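Long-range contacts in pantothenate kinase (Coxiella burnetii, PDB 3TQC), which catalyses the ATP-dependent phosphorylation of (R)-pantothenate to (R)-4'-phosphopantothenate, the first of five steps toward coenzyme A: residues I240-I245 / A278-N283; N20-W24 / K53-I58. All coordinates share one frame; numbering follows the deposited sequence.

Overall arrangement
Contacts 1 and 2 share no helix; their centres lie about 27 Å apart. Contact 1 joins helices 237-253 and 271-294 close to the P-loop; contact 2 sets the short helix 21-25, following strand 16-20, outermost in the main sheet within this chain, against helix 52-84. Neither is wholly core or surface: three of nine touching residues in contact 1, and three of six in contact 2, are buried, with one exposed in each. Contact 1 is mainly apolar and aromatic, with no clear hydrogen bond across it, whereas contact 2 rests on a salt-bridge network beside one hydrogen bond from an indole N-H to a backbone carbonyl. Both have side chains within about 7 Å of bound ADP.

Contact 1. Residues I240-I245 / A278-N283; sequences IQKWYI and AKHVWN
W282 lays one face of its indole against the backbone of helix 237-253 at Q241, and this ring organises the contact. CB of Q241 stands 3.6 Å from the centroid of the five-membered ring and 20° off its normal, which identifies a CH-pi contact over the face; CA of Q241 lies above the centre of the whole indole. With CG anti to the backbone N (chi1 171°), the ring extends toward I240, whose CG2 meets CH2 of W282 at 3.4 Å, the two side chains crossing at about a right angle. Y244 runs past W282 in the opposite direction, its CB 4.0 Å from W282 CE3. The phenol then reaches the facing helix: its edge, at CE2, is 3.5 Å from the carbonyl O of A278, close to the ring plane, while CG1 of V281 comes within 3.3 Å of Y244 OH, the side chains crossing at about a right angle. Next to Y244, I245 packs CG1 on CB of A278 (3.9 Å) and carries CD1 on to K279. The segment axes approach to 9.5 Å at 132°, an oblique crossing, nearer antiparallel than parallel, in which the large rings of Y244 and W282 bridge the interval. I240 and W282 also touch S100, and Y244 touches A102; both partners belong to the ADP pocket, so the helix pair packs directly against the nucleotide-binding loop. With no clear hydrogen bond between the segments, the chemistry implies cohesion chiefly through apolar and ring-face contact, while the extended Q241 chain and K279 carry the interface toward a more polar margin.

Contact 2. Residues N20-W24 / K53-I58; sequences NRQQW and KEVTEI
R21 reaches across to helix 52-84, its branched end carrying the polar part of the contact. CB, CG and CD of R21 make no close contact, CG passing I58 CD1 at 4.3 Å; a bend at chi3 (146°) presents the guanidinium. R21 NE bonds weakly to E57 OE1. R21 NH2 binds E57 OE1 at 2.8 Å, nearly straight at 166°; this oxygen lies in the guanidinium plane and is met on the anti side, tilted out of the carboxylate plane. R21 NH1 meets E54 OE1 at 2.7 Å on the syn side, and R21 NH2 meets E54 OE1 at 2.9 Å from above the carboxylate plane, two nitrogens on one atom. CD1 of I58 lies over one face of the R21 guanidinium, 3.7 Å above its plane but offset toward the rim. K53 NZ extends the network to E57 OE2 (2.6 Å). W24 NE1 donates to the carbonyl O of I58 (3.3 Å, 159°), in the carbonyl plane on a lone pair. I313 O accepts from R21 NH1 and its N donates to E54 OE2, fastening strand 313-319 to the network. The N20/Q23 capping box starts helix 21-25 within a salt-bridged helix-helix junction at the margin of the central sheet.

Contact 1. Residues I240-I245 / A278-N283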
# COMPACT_ATOMS: atom_id res chain seq x y z
N ILE B 240 0.50 -19.36 -19.57
CA ILE B 240 1.84 -18.91 -19.19
C ILE B 240 2.83 -20.07 -19.37
O ILE B 240 3.92 -19.87 -19.90
CB ILE B 240 1.92 -18.39 -17.75
CG1 ILE B 240 0.86 -17.30 -17.49
CG2 ILE B 240 3.30 -17.77 -17.47
CD1 ILE B 240 0.64 -17.00 -16.04
N GLN B 241 2.43 -21.26 -18.93
CA GLN B 241 3.20 -22.48 -19.12
C GLN B 241 3.71 -22.55 -20.55
O GLN B 241 4.91 -22.70 -20.77
CB GLN B 241 2.36 -23.71 -18.79
CG GLN B 241 3.02 -25.06 -19.06
CD GLN B 241 2.18 -26.24 -18.58
OE1 GLN B 241 1.55 -26.19 -17.52
NE2 GLN B 241 2.16 -27.29 -19.37
N LYS B 242 2.80 -22.42 -21.51
CA LYS B 242 3.19 -22.46 -22.92
C LYS B 242 4.17 -21.33 -23.26
O LYS B 242 5.15 -21.56 -23.97
CB LYS B 242 1.98 -22.39 -23.84
CG LYS B 242 2.37 -22.48 -25.32
CD LYS B 242 1.21 -22.95 -26.20
CE LYS B 242 1.41 -22.46 -27.63
NZ LYS B 242 2.77 -22.78 -28.13
N TRP B 243 3.93 -20.13 -22.75
CA TRP B 243 4.84 -19.03 -23.06
C TRP B 243 6.20 -19.32 -22.47
O TRP B 243 7.24 -19.03 -23.06
CB TRP B 243 4.34 -17.72 -22.51
CG TRP B 243 3.06 -17.25 -23.09
CD1 TRP B 243 2.54 -17.58 -24.30
CD2 TRP B 243 2.15 -16.31 -22.50
NE1 TRP B 243 1.35 -16.93 -24.49
CE2 TRP B 243 1.09 -16.15 -23.40
CE3 TRP B 243 2.12 -15.62 -21.29
CZ2 TRP B 243 0.01 -15.31 -23.14
CZ3 TRP B 243 1.05 -14.79 -21.01
CH2 TRP B 243 0.00 -14.64 -21.94
N TYR B 244 6.18 -19.89 -21.27
CA TYR B 244 7.41 -20.26 -20.61
C TYR B 244 8.14 -21.33 -21.42
O TYR B 244 9.31 -21.17 -21.73
CB TYR B 244 7.14 -20.75 -19.19
CG TYR B 244 8.40 -21.16 -18.53
CD1 TYR B 244 9.19 -20.24 -17.88
CD2 TYR B 244 8.83 -22.48 -18.58
CE1 TYR B 244 10.38 -20.62 -17.29
CE2 TYR B 244 10.00 -22.86 -17.99
CZ TYR B 244 10.78 -21.93 -17.35
OH TYR B 244 11.96 -22.31 -16.77
N ILE B 245 7.43 -22.40 -21.78
CA ILE B 245 8.07 -23.50 -22.49
C ILE B 245 8.61 -23.02 -23.83
O ILE B 245 9.71 -23.39 -24.22
CB ILE B 245 7.14 -24.73 -22.66
CG1 ILE B 245 6.90 -25.38 -21.29
CG2 ILE B 245 7.76 -25.75 -23.60
CD1 ILE B 245 5.71 -26.33 -21.28
N ALA B 278 11.35 -28.28 -19.40
CA ALA B 278 10.73 -26.97 -19.21
C ALA B 278 9.37 -27.07 -18.54
O ALA B 278 9.01 -26.25 -17.70
CB ALA B 278 10.59 -26.26 -20.55
N LYS B 279 8.60 -28.08 -18.94
CA LYS B 279 7.30 -28.34 -18.35
C LYS B 279 7.46 -28.65 -16.87
O LYS B 279 6.69 -28.17 -16.03
CB LYS B 279 6.63 -29.51 -19.08
CG LYS B 279 5.20 -29.80 -18.67
CD LYS B 279 4.66 -30.94 -19.52
CE LYS B 279 3.27 -31.35 -19.09
NZ LYS B 279 2.37 -30.16 -19.05
N HIS B 280 8.49 -29.46 -16.56
CA HIS B 280 8.80 -29.86 -15.19
C HIS B 280 9.14 -28.65 -14.33
O HIS B 280 8.58 -28.49 -13.25
CB HIS B 280 9.97 -30.84 -15.17
CG HIS B 280 10.63 -30.96 -13.83
ND1 HIS B 280 10.19 -31.83 -12.86
CD2 HIS B 280 11.67 -30.28 -13.29
CE1 HIS B 280 10.95 -31.70 -11.79
NE2 HIS B 280 11.85 -30.77 -12.02
N VAL B 281 10.06 -27.82 -14.82
CA VAL B 281 10.50 -26.63 -14.08
C VAL B 281 9.31 -25.71 -13.79
O VAL B 281 9.12 -25.26 -12.66
CB VAL B 281 11.60 -25.87 -14.85
CG1 VAL B 281 11.80 -24.47 -14.27
CG2 VAL B 281 12.90 -26.65 -14.83
N TRP B 282 8.51 -25.46 -14.82
CA TRP B 282 7.26 -24.72 -14.66
C TRP B 282 6.38 -25.34 -13.57
O TRP B 282 5.98 -24.66 -12.63
CB TRP B 282 6.48 -24.68 -15.97
CG TRP B 282 5.13 -24.12 -15.77
CD1 TRP B 282 3.97 -24.82 -15.66
CD2 TRP B 282 4.80 -22.74 -15.61
NE1 TRP B 282 2.93 -23.96 -15.44
CE2 TRP B 282 3.41 -22.67 -15.40
CE3 TRP B 282 5.54 -21.55 -15.62
CZ2 TRP B 282 2.73 -21.45 -15.22
CZ3 TRP B 282 4.86 -20.32 -15.41
CH2 TRP B 282 3.47 -20.30 -15.22
N ASN B 283 6.11 -26.64 -13.69
CA ASN B 283 5.17 -27.29 -12.80
C ASN B 283 5.65 -27.34 -11.36
O ASN B 283 4.87 -27.12 -10.45
CB ASN B 283 4.84 -28.70 -13.28
CG ASN B 283 3.71 -28.73 -14.31
OD1 ASN B 283 2.77 -27.93 -14.25
ND2 ASN B 283 3.78 -29.68 -15.23

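Contact 2. Residues N20-W24 / K53-I58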
# COMPACT_ATOMS: atom_id res chain seq x y z
N ASN B 20 -13.34 -4.38 -21.37
CA ASN B 20 -12.93 -5.31 -22.42
C ASN B 20 -12.14 -4.50 -23.46
O ASN B 20 -11.93 -3.29 -23.30
CB ASN B 20 -14.13 -6.02 -23.04
CG ASN B 20 -15.08 -5.07 -23.75
OD1 ASN B 20 -14.69 -3.97 -24.16
ND2 ASN B 20 -16.33 -5.49 -23.89
N ARG B 21 -11.71 -5.15 -24.52
CA ARG B 21 -10.89 -4.47 -25.51
C ARG B 21 -11.60 -3.29 -26.18
O ARG B 21 -11.00 -2.23 -26.38
CB ARG B 21 -10.40 -5.46 -26.57
CG ARG B 21 -8.93 -5.29 -26.82
CD ARG B 21 -8.50 -6.04 -28.03
NE ARG B 21 -7.42 -5.32 -28.70
CZ ARG B 21 -6.13 -5.40 -28.41
NH1 ARG B 21 -5.69 -6.17 -27.42
NH2 ARG B 21 -5.27 -4.69 -29.13
N GLN B 22 -12.87 -3.47 -26.53
CA GLN B 22 -13.66 -2.38 -27.13
C GLN B 22 -13.69 -1.19 -26.18
O GLN B 22 -13.46 -0.04 -26.58
CB GLN B 22 -15.10 -2.83 -27.45
CG GLN B 22 -15.89 -1.91 -28.39
CD GLN B 22 -16.51 -0.67 -27.70
OE1 GLN B 22 -16.96 -0.73 -26.54
NE2 GLN B 22 -16.54 0.45 -28.42
N GLN B 23 -13.96 -1.46 -24.92
CA GLN B 23 -14.12 -0.39 -23.94
C GLN B 23 -12.80 0.35 -23.77
O GLN B 23 -12.78 1.57 -23.72
CB GLN B 23 -14.63 -0.94 -22.62
CG GLN B 23 -16.14 -1.08 -22.57
CD GLN B 23 -16.61 -2.14 -21.60
OE1 GLN B 23 -15.81 -2.87 -21.02
NE2 GLN B 23 -17.93 -2.24 -21.44
N TRP B 24 -11.70 -0.39 -23.70
CA TRP B 24 -10.38 0.22 -23.59
C TRP B 24 -10.07 1.13 -24.78
O TRP B 24 -9.43 2.18 -24.61
CB TRP B 24 -9.30 -0.85 -23.45
CG TRP B 24 -7.98 -0.27 -23.12
CD1 TRP B 24 -6.92 -0.12 -23.96
CD2 TRP B 24 -7.58 0.29 -21.87
NE1 TRP B 24 -5.87 0.47 -23.30
CE2 TRP B 24 -6.26 0.75 -22.02
CE3 TRP B 24 -8.21 0.47 -20.64
CZ2 TRP B 24 -5.56 1.36 -20.99
CZ3 TRP B 24 -7.52 1.06 -19.61
CH2 TRP B 24 -6.21 1.50 -19.79
N LYS B 53 -0.21 -2.98 -33.60
CA LYS B 53 -1.61 -2.93 -33.22
C LYS B 53 -1.76 -2.87 -31.73
O LYS B 53 -2.39 -1.95 -31.19
CB LYS B 53 -2.34 -4.16 -33.77
CG LYS B 53 -3.82 -4.15 -33.55
CD LYS B 53 -4.49 -5.36 -34.19
CE LYS B 53 -5.97 -5.33 -33.91
NZ LYS B 53 -6.58 -4.13 -34.53
N GLU B 54 -1.15 -3.83 -31.06
CA GLU B 54 -1.27 -3.98 -29.61
C GLU B 54 -0.65 -2.79 -28.88
O GLU B 54 -1.21 -2.31 -27.90
CB GLU B 54 -0.61 -5.30 -29.17
CG GLU B 54 -0.73 -5.64 -27.71
CD GLU B 54 -2.12 -6.12 -27.27
OE1 GLU B 54 -3.03 -6.22 -28.10
OE2 GLU B 54 -2.29 -6.36 -26.07
N VAL B 55 0.50 -2.32 -29.37
CA VAL B 55 1.14 -1.13 -28.81
C VAL B 55 0.24 0.08 -28.98
O VAL B 55 0.06 0.87 -28.04
CB VAL B 55 2.47 -0.78 -29.50
CG1 VAL B 55 2.98 0.57 -29.00
CG2 VAL B 55 3.51 -1.85 -29.26
N THR B 56 -0.31 0.25 -30.18
CA THR B 56 -1.12 1.41 -30.46
C THR B 56 -2.43 1.38 -29.65
O THR B 56 -2.82 2.39 -29.09
CB THR B 56 -1.46 1.55 -31.95
OG1 THR B 56 -0.26 1.59 -32.72
CG2 THR B 56 -2.25 2.83 -32.19
N GLU B 57 -3.07 0.22 -29.58
CA GLU B 57 -4.42 0.11 -29.05
C GLU B 57 -4.41 -0.03 -27.53
O GLU B 57 -5.29 0.50 -26.88
CB GLU B 57 -5.18 -1.06 -29.69
CG GLU B 57 -5.64 -0.82 -31.14
CD GLU B 57 -6.34 -2.04 -31.75
OE1 GLU B 57 -6.58 -3.03 -31.01
OE2 GLU B 57 -6.65 -2.03 -32.96
N ILE B 58 -3.41 -0.70 -26.96
CA ILE B 58 -3.38 -0.93 -25.52
C ILE B 58 -2.33 -0.10 -24.80
O ILE B 58 -2.66 0.70 -23.93
CB ILE B 58 -3.14 -2.42 -25.20
CG1 ILE B 58 -4.19 -3.31 -25.87
CG2 ILE B 58 -3.17 -2.64 -23.70
CD1 ILE B 58 -5.57 -3.16 -25.26